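Local coordinates for DUF4276 family protein (Pyrococcus horikoshii, PDB 2P62) that is of unknown function but belongs to a family in the Toprim-like clan, so a role in nucleic acid chemistry is possible, though unproven, at residues R28-L33 with P50-K55. Residues are numbered along the deposited sequence; the frame is centred on the assembly and turned at random.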
loop_
_atom_site.group_PDB
_atom_site.type_symbol
_atom_site.label_atom_id
_atom_site.label_comp_id
_atom_site.label_asym_id
_atom_site.label_seq_id
_atom_site.Cartn_x
_atom_site.Cartn_y
_atom_site.Cartn_z
ATOM N N ARG A 28 -18.283 1.830 -13.568
ATOM C CA ARG A 28 -18.548 1.618 -12.146
ATOM C C ARG A 28 -18.107 0.222 -11.692
ATOM O O ARG A 28 -18.157 -0.735 -12.462
ATOM C CB ARG A 28 -20.040 1.806 -11.863
ATOM C CG ARG A 28 -20.379 1.901 -10.382
ATOM C CD ARG A 28 -19.554 2.997 -9.694
ATOM N NE ARG A 28 -18.388 2.480 -8.969
ATOM C CZ ARG A 28 -17.278 3.181 -8.753
ATOM N NH1 ARG A 28 -17.174 4.424 -9.214
ATOM N NH2 ARG A 28 -16.280 2.648 -8.057
ATOM N N GLU A 29 -17.671 0.105 -10.443
ATOM C CA GLU A 29 -17.233 -1.189 -9.922
ATOM C C GLU A 29 -18.408 -2.140 -9.692
ATOM O O GLU A 29 -19.446 -1.739 -9.169
ATOM C CB GLU A 29 -16.456 -0.999 -8.615
ATOM C CG GLU A 29 -15.912 -2.297 -8.023
ATOM C CD GLU A 29 -14.822 -2.056 -6.996
ATOM O OE1 GLU A 29 -14.339 -3.040 -6.394
ATOM O OE2 GLU A 29 -14.443 -0.879 -6.799
ATOM N N ALA A 30 -18.235 -3.400 -10.089
ATOM C CA ALA A 30 -19.269 -4.425 -9.938
ATOM C C ALA A 30 -19.911 -4.392 -8.557
ATOM O O ALA A 30 -19.246 -4.107 -7.562
ATOM C CB ALA A 30 -18.680 -5.799 -10.197
ATOM N N LYS A 31 -21.205 -4.697 -8.506
ATOM C CA LYS A 31 -21.964 -4.694 -7.256
ATOM C C LYS A 31 -21.335 -5.584 -6.182
ATOM O O LYS A 31 -20.238 -6.123 -6.363
ATOM C CB LYS A 31 -23.399 -5.169 -7.514
ATOM C CG LYS A 31 -24.156 -4.395 -8.584
ATOM C CD LYS A 31 -25.536 -5.000 -8.809
ATOM C CE LYS A 31 -26.307 -4.272 -9.900
ATOM N NZ LYS A 31 -27.623 -4.922 -10.156
ATOM N N LYS A 32 -22.039 -5.724 -5.058
ATOM C CA LYS A 32 -21.582 -6.573 -3.960
ATOM C C LYS A 32 -21.294 -7.932 -4.588
ATOM O O LYS A 32 -20.456 -8.699 -4.107
ATOM C CB LYS A 32 -22.681 -6.728 -2.900
ATOM C CG LYS A 32 -23.014 -5.463 -2.117
ATOM C CD LYS A 32 -21.898 -5.100 -1.148
ATOM C CE LYS A 32 -22.248 -3.867 -0.326
ATOM N NZ LYS A 32 -22.467 -2.665 -1.179
ATOM N N LEU A 33 -22.009 -8.209 -5.678
ATOM C CA LEU A 33 -21.874 -9.454 -6.423
ATOM C C LEU A 33 -20.407 -9.788 -6.642
ATOM O O LEU A 33 -19.695 -9.075 -7.350
ATOM C CB LEU A 33 -22.585 -9.336 -7.778
ATOM C CG LEU A 33 -22.537 -10.538 -8.727
ATOM C CD1 LEU A 33 -23.210 -11.747 -8.086
ATOM C CD2 LEU A 33 -23.228 -10.171 -10.033
ATOM N N PRO A 50 -10.297 -10.201 -8.727
ATOM C CA PRO A 50 -10.040 -9.172 -9.734
ATOM C C PRO A 50 -11.014 -8.006 -9.662
ATOM O O PRO A 50 -12.150 -8.152 -9.220
ATOM C CB PRO A 50 -10.146 -9.940 -11.047
ATOM C CG PRO A 50 -11.171 -10.967 -10.748
ATOM C CD PRO A 50 -10.802 -11.436 -9.352
ATOM N N LEU A 51 -10.553 -6.841 -10.089
ATOM C CA LEU A 51 -11.397 -5.664 -10.092
ATOM C C LEU A 51 -12.300 -5.722 -11.324
ATOM O O LEU A 51 -11.827 -5.921 -12.448
ATOM C CB LEU A 51 -10.525 -4.415 -10.119
ATOM C CG LEU A 51 -11.217 -3.067 -10.245
ATOM C CD1 LEU A 51 -12.084 -2.773 -9.022
ATOM C CD2 LEU A 51 -10.137 -2.009 -10.425
ATOM N N VAL A 52 -13.603 -5.572 -11.103
ATOM C CA VAL A 52 -14.575 -5.603 -12.189
ATOM C C VAL A 52 -15.268 -4.254 -12.338
ATOM O O VAL A 52 -15.997 -3.816 -11.451
ATOM C CB VAL A 52 -15.654 -6.680 -11.958
ATOM C CG1 VAL A 52 -16.621 -6.709 -13.141
ATOM C CG2 VAL A 52 -15.011 -8.035 -11.787
ATOM N N LEU A 53 -15.025 -3.600 -13.467
ATOM C CA LEU A 53 -15.622 -2.308 -13.753
ATOM C C LEU A 53 -16.635 -2.515 -14.871
ATOM O O LEU A 53 -16.354 -3.220 -15.843
ATOM C CB LEU A 53 -14.549 -1.311 -14.197
ATOM C CG LEU A 53 -13.359 -1.094 -13.263
ATOM C CD1 LEU A 53 -12.509 0.060 -13.795
ATOM C CD2 LEU A 53 -13.846 -0.781 -11.841
ATOM N N GLU A 54 -17.811 -1.905 -14.736
ATOM C CA GLU A 54 -18.854 -2.053 -15.747
ATOM C C GLU A 54 -19.533 -0.758 -16.171
ATOM O O GLU A 54 -19.598 0.202 -15.404
ATOM C CB GLU A 54 -19.925 -3.026 -15.250
ATOM C CG GLU A 54 -19.407 -4.421 -14.986
ATOM C CD GLU A 54 -20.481 -5.354 -14.463
ATOM O OE1 GLU A 54 -20.190 -6.554 -14.286
ATOM O OE2 GLU A 54 -21.612 -4.886 -14.230
ATOM N N LYS A 55 -20.037 -0.758 -17.405
ATOM C CA LYS A 55 -20.751 0.371 -17.992
ATOM C C LYS A 55 -21.463 -0.115 -19.249
ATOM O O LYS A 55 -20.858 -0.759 -20.109
ATOM C CB LYS A 55 -19.787 1.495 -18.354
ATOM C CG LYS A 55 -20.448 2.717 -18.963
ATOM C CD LYS A 55 -19.384 3.726 -19.356
ATOM C CE LYS A 55 -19.960 4.883 -20.144
ATOM N NZ LYS A 55 -21.058 5.531 -19.401
#
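R28 and E54 form a hydrogen-bonded antiparallel pair, giving and taking through both backbones: R28 N reaches E54 O at 2.8 Å, and E54 N returns to R28 O at 2.6 Å. One step on, E29 and L53 make the non-hydrogen-bonded pair, and the ladder ends with A30 N donating to V52 O at 2.7 Å (N-H...O angle 167°). That carbonyl also receives a CA-H...O contact from E29, just as R28 O receives one from L53, so two backbone oxygens each take two contacts. E29 points to the sheet face that also carries L53. Its CB, at the start of the side chain, lies near V52 O and 4.2 Å from L53 CD2. CG, set anti to the backbone N (chi1 -178°), passes V52 O at 3.8 Å and comes near L51 CD1. Beyond CG the chain runs extended and crosses the L51 side chain at about a right angle, leaving the carboxylate against a methyl group: CD and OE1 are each 3.5 Å from L51 CD1, with OE2 slightly farther. This is van der Waals contact alone, since a methyl offers the exposed acid no polar partner. Past the strand's end, the small A30 side chain packs on V52, CB to CB at 3.6 Å. R28 contributes mostly backbone; its chain bends about CB-CG (chi2 54°) and again about CG-CD, leading the guanidinium away to a salt bridge with E22. Strand 28-29 is the short outermost strand at one edge of the chain's mixed sheet, following helix 11-23 after a short loop. L51 and L53 pack against that helix, on E14, K18, L21 and E22, while their backbones bond to strand 58-63 on the inner side, and V52 rests on F37.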